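DUF1460 domain-containing protein (Legionella pneumophila subsp. pneumophila, PDB 2IM9) is of unknown function but belongs to the N-acetylmuramoyl-L-alanine amidase-like family of the peptidase CA clan, so a role in cleaving peptidoglycan is possible. Local coordinates at residues Cys117-Arg122 with Gly126-Ile131; Ile247-Pro252 with Asp298-Ala303; Ser58-Tyr63 with Ser104-Asn109. All blocks are in the same frame, centred on the assembly; numbering follows the deposited sequence. Where two conformers were deposited one is given.

Contact 1: residues Cys117-Arg122 with Gly126-Ile131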
# COMPACT_ATOMS: atom_id res chain seq x y z
N CYS A 117 11.68 7.35 7.51
CA CYS A 117 11.34 6.12 6.80
C CYS A 117 10.04 6.29 6.02
O CYS A 117 9.92 5.83 4.87
CB CYS A 117 11.19 4.95 7.78
SG CYS A 117 12.74 4.31 8.50
N LEU A 118 9.06 6.92 6.65
CA LEU A 118 7.77 7.12 5.99
C LEU A 118 7.92 8.03 4.78
O LEU A 118 7.39 7.74 3.71
CB LEU A 118 6.72 7.68 6.96
CG LEU A 118 5.32 7.78 6.33
CD1 LEU A 118 4.76 6.39 5.96
CD2 LEU A 118 4.37 8.51 7.28
N LYS A 119 8.67 9.12 4.95
CA LYS A 119 8.91 10.04 3.83
C LYS A 119 9.53 9.28 2.65
O LYS A 119 9.08 9.42 1.51
CB LYS A 119 9.77 11.24 4.26
CG LYS A 119 9.85 12.33 3.20
CD LYS A 119 10.59 13.59 3.73
CE LYS A 119 12.05 13.33 4.02
NZ LYS A 119 12.66 14.53 4.72
N HIS A 120 10.53 8.44 2.92
CA HIS A 120 11.19 7.70 1.84
C HIS A 120 10.40 6.53 1.28
O HIS A 120 10.74 6.03 0.22
CB HIS A 120 12.60 7.27 2.26
CG HIS A 120 13.59 8.37 2.19
ND1 HIS A 120 13.78 9.27 3.22
CD2 HIS A 120 14.41 8.76 1.19
CE1 HIS A 120 14.70 10.15 2.86
NE2 HIS A 120 15.11 9.86 1.64
N THR A 121 9.35 6.08 1.97
CA THR A 121 8.51 5.00 1.48
C THR A 121 7.34 5.56 0.66
O THR A 121 6.93 4.94 -0.34
CB THR A 121 7.97 4.12 2.65
OG1 THR A 121 9.08 3.62 3.43
CG2 THR A 121 7.22 2.91 2.12
N ARG A 122 6.85 6.73 1.07
CA ARG A 122 5.67 7.35 0.45
C ARG A 122 6.00 8.13 -0.80
O ARG A 122 5.14 8.26 -1.68
CB ARG A 122 4.97 8.31 1.42
CG ARG A 122 4.20 7.63 2.52
CD ARG A 122 3.38 8.72 3.27
NE ARG A 122 2.27 9.18 2.44
CZ ARG A 122 1.86 10.45 2.36
NH1 ARG A 122 2.50 11.40 3.05
NH2 ARG A 122 0.83 10.77 1.58
N GLY A 126 12.25 10.27 -1.24
CA GLY A 126 11.90 11.03 -0.04
C GLY A 126 11.69 12.52 -0.27
O GLY A 126 11.73 13.31 0.68
N LYS A 127 11.45 12.91 -1.52
CA LYS A 127 11.23 14.32 -1.83
C LYS A 127 9.73 14.59 -1.84
O LYS A 127 9.01 14.12 -2.72
CB LYS A 127 11.89 14.67 -3.17
CG LYS A 127 13.41 14.45 -3.18
CD LYS A 127 14.02 14.85 -4.52
CE LYS A 127 15.55 14.92 -4.45
NZ LYS A 127 16.25 13.68 -4.92
N ARG A 128 9.26 15.32 -0.84
CA ARG A 128 7.82 15.50 -0.62
C ARG A 128 7.15 16.41 -1.63
O ARG A 128 7.42 17.62 -1.70
CB ARG A 128 7.57 16.03 0.80
CG ARG A 128 6.08 16.27 1.12
CD ARG A 128 5.89 17.23 2.31
NE ARG A 128 6.81 16.94 3.41
CZ ARG A 128 6.83 15.81 4.11
NH1 ARG A 128 7.71 15.65 5.09
NH2 ARG A 128 5.97 14.83 3.83
N SER A 129 6.25 15.83 -2.42
CA SER A 129 5.42 16.60 -3.35
C SER A 129 4.31 15.71 -3.85
O SER A 129 4.46 14.47 -3.83
CB SER A 129 6.26 17.13 -4.53
OG SER A 129 6.58 16.07 -5.42
N TYR A 130 3.21 16.32 -4.29
CA TYR A 130 2.13 15.53 -4.87
C TYR A 130 2.62 14.61 -6.00
O TYR A 130 2.33 13.42 -6.01
CB TYR A 130 0.96 16.41 -5.35
CG TYR A 130 -0.25 15.56 -5.68
CD1 TYR A 130 -1.23 15.31 -4.73
CD2 TYR A 130 -0.38 14.94 -6.92
CE1 TYR A 130 -2.33 14.52 -5.01
CE2 TYR A 130 -1.48 14.12 -7.23
CZ TYR A 130 -2.45 13.91 -6.27
OH TYR A 130 -3.53 13.10 -6.53
N ILE A 131 3.40 15.16 -6.94
CA ILE A 131 3.77 14.35 -8.11
C ILE A 131 4.77 13.27 -7.75
O ILE A 131 4.84 12.28 -8.45
CB ILE A 131 4.30 15.18 -9.30
CG1 ILE A 131 5.65 15.80 -8.97
CG2 ILE A 131 3.25 16.22 -9.74
CD1 ILE A 131 6.39 16.30 -10.18
O HOH W 1 5.23 11.60 4.87
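Lys119 and His120, in the last turn of helix 111-122, receive the chain as it comes back at Gly126. With CG of Lys119 anti to the backbone N (chi1 -170°), CG and CD come to Gly126 O, and a bend at chi3 (66°) keeps CE beside the same oxygen; the CD to O distance is 3.3 Å. Lys119 CD also lies 3.8 Å from Arg128 NH1, as the two long chains cross at about a right angle. Gly126 CA makes a CH...O contact of 3.6 Å to Lys119 O. It also makes a CH-pi contact over one face of the His120 imidazole, 3.7 Å from the ring centroid. His120 ND1 bonds to Glu116 O one turn back, which fixes the rotation of the ring. Arg122 joins through a water, which accepts from its NH1 at 3.3 Å and weakly from Arg128 NH2. Arg122 NH1 also bonds to Gly75 O. With no direct hydrogen bond between the segments, the contact is one of CH groups against two carbonyls and a ring. Lys119 NZ stays 5.1 Å from Arg128 NH1, and the shared water may ease the like charges of the two arginines.

Contact 2: residues Ile247-Pro252 with Asp298-Ala303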
# COMPACT_ATOMS: atom_id res chain seq x y z
N ILE A 247 0.68 -8.50 0.78
CA ILE A 247 -0.17 -9.13 -0.26
C ILE A 247 -0.91 -8.06 -1.04
O ILE A 247 -1.60 -7.24 -0.44
CB ILE A 247 -1.24 -10.06 0.39
CG1 ILE A 247 -0.58 -11.20 1.17
CG2 ILE A 247 -2.17 -10.62 -0.68
CD1 ILE A 247 -1.58 -11.92 2.07
N GLU A 248 -0.73 -8.06 -2.36
CA GLU A 248 -1.45 -7.15 -3.26
C GLU A 248 -2.47 -7.90 -4.10
O GLU A 248 -2.20 -9.00 -4.61
CB GLU A 248 -0.47 -6.38 -4.16
CG GLU A 248 0.45 -5.46 -3.37
CD GLU A 248 1.65 -4.93 -4.14
OE1 GLU A 248 1.85 -5.32 -5.31
OE2 GLU A 248 2.37 -4.08 -3.57
N ILE A 249 -3.63 -7.28 -4.28
CA ILE A 249 -4.71 -7.92 -5.02
C ILE A 249 -4.64 -7.45 -6.47
O ILE A 249 -4.68 -6.24 -6.72
CB ILE A 249 -6.10 -7.57 -4.39
CG1 ILE A 249 -6.17 -7.98 -2.91
CG2 ILE A 249 -7.23 -8.17 -5.24
CD1 ILE A 249 -5.80 -9.44 -2.61
N ILE A 250 -4.57 -8.39 -7.42
CA ILE A 250 -4.19 -8.09 -8.80
C ILE A 250 -5.35 -8.25 -9.77
O ILE A 250 -6.05 -9.27 -9.76
CB ILE A 250 -3.00 -9.01 -9.26
CG1 ILE A 250 -1.84 -8.93 -8.24
CG2 ILE A 250 -2.55 -8.66 -10.69
CD1 ILE A 250 -1.34 -7.52 -7.93
N ARG A 251 -5.54 -7.22 -10.60
CA ARG A 251 -6.56 -7.22 -11.64
C ARG A 251 -5.84 -6.96 -12.97
O ARG A 251 -5.61 -5.80 -13.34
CB ARG A 251 -7.58 -6.13 -11.34
CG ARG A 251 -8.30 -6.29 -10.01
CD ARG A 251 -9.52 -5.44 -9.91
NE ARG A 251 -9.96 -5.29 -8.54
CZ ARG A 251 -11.23 -5.07 -8.20
NH1 ARG A 251 -12.17 -5.00 -9.15
NH2 ARG A 251 -11.56 -4.91 -6.92
N PRO A 252 -5.48 -8.05 -13.70
CA PRO A 252 -4.63 -7.96 -14.90
C PRO A 252 -5.25 -7.18 -16.04
O PRO A 252 -4.52 -6.57 -16.82
CB PRO A 252 -4.46 -9.42 -15.34
CG PRO A 252 -4.83 -10.23 -14.16
CD PRO A 252 -5.82 -9.44 -13.37
N ASP A 298 -10.65 -17.53 2.76
CA ASP A 298 -12.05 -17.10 2.61
C ASP A 298 -12.19 -15.80 1.80
O ASP A 298 -13.07 -15.69 0.96
CB ASP A 298 -12.72 -16.92 3.97
CG ASP A 298 -12.88 -18.22 4.71
OD1 ASP A 298 -12.66 -19.31 4.10
OD2 ASP A 298 -13.22 -18.15 5.92
N TYR A 299 -11.31 -14.84 2.08
CA TYR A 299 -11.32 -13.55 1.39
C TYR A 299 -11.15 -13.76 -0.13
O TYR A 299 -11.91 -13.21 -0.95
CB TYR A 299 -10.20 -12.66 1.95
CG TYR A 299 -10.10 -11.32 1.27
CD1 TYR A 299 -10.86 -10.24 1.71
CD2 TYR A 299 -9.23 -11.14 0.20
CE1 TYR A 299 -10.77 -9.00 1.08
CE2 TYR A 299 -9.14 -9.92 -0.45
CZ TYR A 299 -9.91 -8.86 -0.01
OH TYR A 299 -9.80 -7.65 -0.65
N LEU A 300 -10.15 -14.55 -0.50
CA LEU A 300 -9.85 -14.77 -1.90
C LEU A 300 -10.91 -15.64 -2.56
O LEU A 300 -11.22 -15.45 -3.73
CB LEU A 300 -8.45 -15.39 -2.08
CG LEU A 300 -7.30 -14.48 -1.63
CD1 LEU A 300 -5.96 -15.16 -1.81
CD2 LEU A 300 -7.30 -13.15 -2.38
N ASP A 301 -11.49 -16.57 -1.80
CA ASP A 301 -12.54 -17.42 -2.35
C ASP A 301 -13.74 -16.56 -2.79
O ASP A 301 -14.30 -16.75 -3.87
CB ASP A 301 -12.97 -18.49 -1.34
CG ASP A 301 -14.01 -19.43 -1.92
OD1 ASP A 301 -13.73 -20.08 -2.94
OD2 ASP A 301 -15.13 -19.49 -1.35
N LYS A 302 -14.10 -15.59 -1.95
CA LYS A 302 -15.14 -14.61 -2.27
C LYS A 302 -14.72 -13.70 -3.43
O LYS A 302 -15.56 -13.32 -4.25
CB LYS A 302 -15.49 -13.76 -1.05
CG LYS A 302 -16.06 -14.54 0.12
CD LYS A 302 -16.24 -13.64 1.33
CE LYS A 302 -16.86 -14.38 2.51
NZ LYS A 302 -15.89 -15.34 3.16
N ALA A 303 -13.44 -13.36 -3.50
CA ALA A 303 -12.93 -12.49 -4.57
C ALA A 303 -12.95 -13.17 -5.93
O ALA A 303 -13.02 -12.49 -6.96
CB ALA A 303 -11.52 -11.98 -4.23
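Ile249 meets Tyr299 and Leu300 with a single methyl, CD1. This methyl lies at the edge of the Tyr299 ring, near the ring plane, and its closest ring atom is CE2 at 4.0 Å. The phenol therefore presents its rim to the isoleucine. Leu300 comes to the same methyl with its CD2 branch, also 4.0 Å away. Both helix side chains run obliquely to Ile249. The torsions explain how neighbouring residues reach one point. A chi1 of 178° turns the Tyr299 ring away from its own backbone N and out to the strand. Leu300 has CG beside its backbone N instead (chi1 -64°), and its CD2 swings in to the isoleucine. The backbones stay well apart, with 9.1 Å between Ile249 CA and Leu300 CA. Side-chain ends alone bridge this gap, and no hydrogen bond crosses it.

Other residues complete the layer. The Tyr299 ring meets Phe281, and its hydroxyl makes a weak hydrogen bond with His268. Ile312 of the neighbouring strand 311-317 touches both Ile249 and Leu300. Strand 246-254 lies between strands 264-275 and 311-317 in the antiparallel sheet, and helix 296-303 follows directly after strand 290-295. The contact is thus a helix laid on one face of an antiparallel sheet through apolar side chains, consistent with the alpha+beta, papain-like fold of the peptidase CA clan.

Contact 3: residues Ser58-Tyr63 with Ser104-Asn109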
# COMPACT_ATOMS: atom_id res chain seq x y z
N SER A 58 4.02 -7.87 12.58
CA SER A 58 2.81 -8.46 13.14
C SER A 58 2.32 -7.68 14.35
O SER A 58 1.13 -7.38 14.45
CB SER A 58 3.01 -9.94 13.50
OG SER A 58 1.81 -10.51 14.03
N GLN A 59 3.23 -7.33 15.26
CA GLN A 59 2.86 -6.61 16.47
C GLN A 59 2.33 -5.22 16.18
O GLN A 59 1.29 -4.84 16.69
CB GLN A 59 4.06 -6.54 17.41
CG GLN A 59 4.36 -7.91 18.04
CD GLN A 59 5.52 -7.87 19.02
OE1 GLN A 59 5.84 -6.82 19.58
NE2 GLN A 59 6.15 -9.03 19.24
N ILE A 60 3.02 -4.49 15.31
CA ILE A 60 2.61 -3.11 14.98
C ILE A 60 1.30 -3.09 14.17
O ILE A 60 0.40 -2.30 14.45
CB ILE A 60 3.74 -2.38 14.23
CG1 ILE A 60 4.93 -2.22 15.18
CG2 ILE A 60 3.27 -1.01 13.70
CD1 ILE A 60 6.25 -1.94 14.48
N SER A 61 1.19 -3.97 13.18
CA SER A 61 -0.05 -4.06 12.43
C SER A 61 -1.23 -4.40 13.37
O SER A 61 -2.30 -3.81 13.26
CB SER A 61 0.09 -5.04 11.27
OG SER A 61 0.41 -6.34 11.71
N ALA A 62 -1.01 -5.29 14.33
CA ALA A 62 -2.05 -5.67 15.30
C ALA A 62 -2.47 -4.51 16.19
O ALA A 62 -3.65 -4.36 16.51
CB ALA A 62 -1.59 -6.83 16.16
N TYR A 63 -1.52 -3.67 16.55
CA TYR A 63 -1.77 -2.53 17.45
C TYR A 63 -2.84 -1.60 16.89
O TYR A 63 -3.58 -0.96 17.64
CB TYR A 63 -0.46 -1.79 17.69
CG TYR A 63 -0.59 -0.53 18.53
CD1 TYR A 63 -0.79 -0.60 19.92
CD2 TYR A 63 -0.51 0.73 17.94
CE1 TYR A 63 -0.91 0.56 20.69
CE2 TYR A 63 -0.62 1.89 18.69
CZ TYR A 63 -0.82 1.81 20.06
OH TYR A 63 -0.93 2.97 20.79
N SER A 104 6.88 1.52 7.92
CA SER A 104 7.79 2.58 8.38
C SER A 104 8.00 2.53 9.90
O SER A 104 9.12 2.76 10.35
CB SER A 104 7.31 3.96 7.93
OG SER A 104 7.19 3.99 6.51
N LEU A 105 6.96 2.21 10.67
CA LEU A 105 7.13 2.01 12.13
C LEU A 105 8.03 0.80 12.39
O LEU A 105 8.91 0.84 13.26
CB LEU A 105 5.78 1.81 12.84
CG LEU A 105 4.91 3.08 12.98
CD1 LEU A 105 3.46 2.72 13.25
CD2 LEU A 105 5.47 3.99 14.08
N ALA A 106 7.82 -0.28 11.64
CA ALA A 106 8.58 -1.51 11.87
C ALA A 106 10.05 -1.33 11.54
O ALA A 106 10.91 -1.95 12.17
CB ALA A 106 7.98 -2.68 11.07
N LEU A 107 10.34 -0.50 10.54
CA LEU A 107 11.70 -0.28 10.09
C LEU A 107 12.51 0.67 10.98
O LEU A 107 13.73 0.66 10.90
CB LEU A 107 11.69 0.30 8.68
CG LEU A 107 11.31 -0.66 7.56
CD1 LEU A 107 11.21 0.17 6.30
CD2 LEU A 107 12.36 -1.76 7.42
N ALA A 108 11.81 1.44 11.81
CA ALA A 108 12.42 2.52 12.59
C ALA A 108 12.44 2.18 14.06
O ALA A 108 11.81 1.22 14.48
CB ALA A 108 11.64 3.81 12.36
N ASN A 109 13.16 2.99 14.85
CA ASN A 109 13.29 2.81 16.30
C ASN A 109 12.85 4.02 17.11
O ASN A 109 13.04 4.05 18.33
CB ASN A 109 14.74 2.53 16.68
CG ASN A 109 15.14 1.10 16.45
OD1 ASN A 109 16.16 0.84 15.82
ND2 ASN A 109 14.35 0.16 16.96
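Two helices of the amidase-like domain, 53-63 and 95-107, pack against each other here through Ile60, Leu105 and Ala106. Ile60 carries one whole side of the contact. Its CB points at the second helix, and its two branches lean mainly on different residues. The delta methyl goes to Ala106. Ile60 CD1 is 3.5 Å from Ala106 CA and 3.6 Å from Ala106 N, so it rests against the helix backbone. The alanine methyl lies a little further off, with CB 3.9 Å from Ile60 CD1. The gamma methyl goes to Leu105 instead, and Ile60 CG2 is 3.8 Å from Leu105 CD1. Leu105 CB also comes near, 3.9 Å from the same CG2. Ile60 CG1 is anti to its carbonyl carbon (chi1 -65°), which leaves CG2 anti to the backbone N and spreads the two branches over neighbouring residues.

The helices come close at the small Ala106, with the CA atoms of Ile60 and Ala106 6.9 Å apart. Helix 27-45 lies against both helices: its Leu45 touches Ile60 and its Ile38 touches Leu105. Phe114 of helix 111-122 reaches Leu105 as well. The apolar seam thus lies within a group of N-terminal helices.

Polar bonds flank it. Arg56 NE, one turn before Ile60, bonds to Ala106 O near the end of helix 95-107. Tyr42 OH bonds to Leu105 O. In the reverse direction, Tyr98 OH of helix 95-107 bonds to Ser61 O of helix 53-63.

Contacts 2 and 3 are buried and apolar, while contact 1 is only partly buried and is made of the aliphatic part of a lysine, an imidazole face and glycine backbone, with cationic ends nearby. Contact 3 joins helix to helix, contact 2 joins helix to sheet, and contact 1 joins a helix to the loop that follows it. Contacts 1 and 3 touch: helices 95-107 and 111-122 are consecutive, and Ser104 OG packs 3.2 Å from Leu118 CA. Cys117 of contact 1 is disulfide-bonded to Cys327. Contact 2 stands apart, its centre about 28 Å from that of contact 1, on the opposite side of the chain's centre, and about 24 Å from that of contact 3.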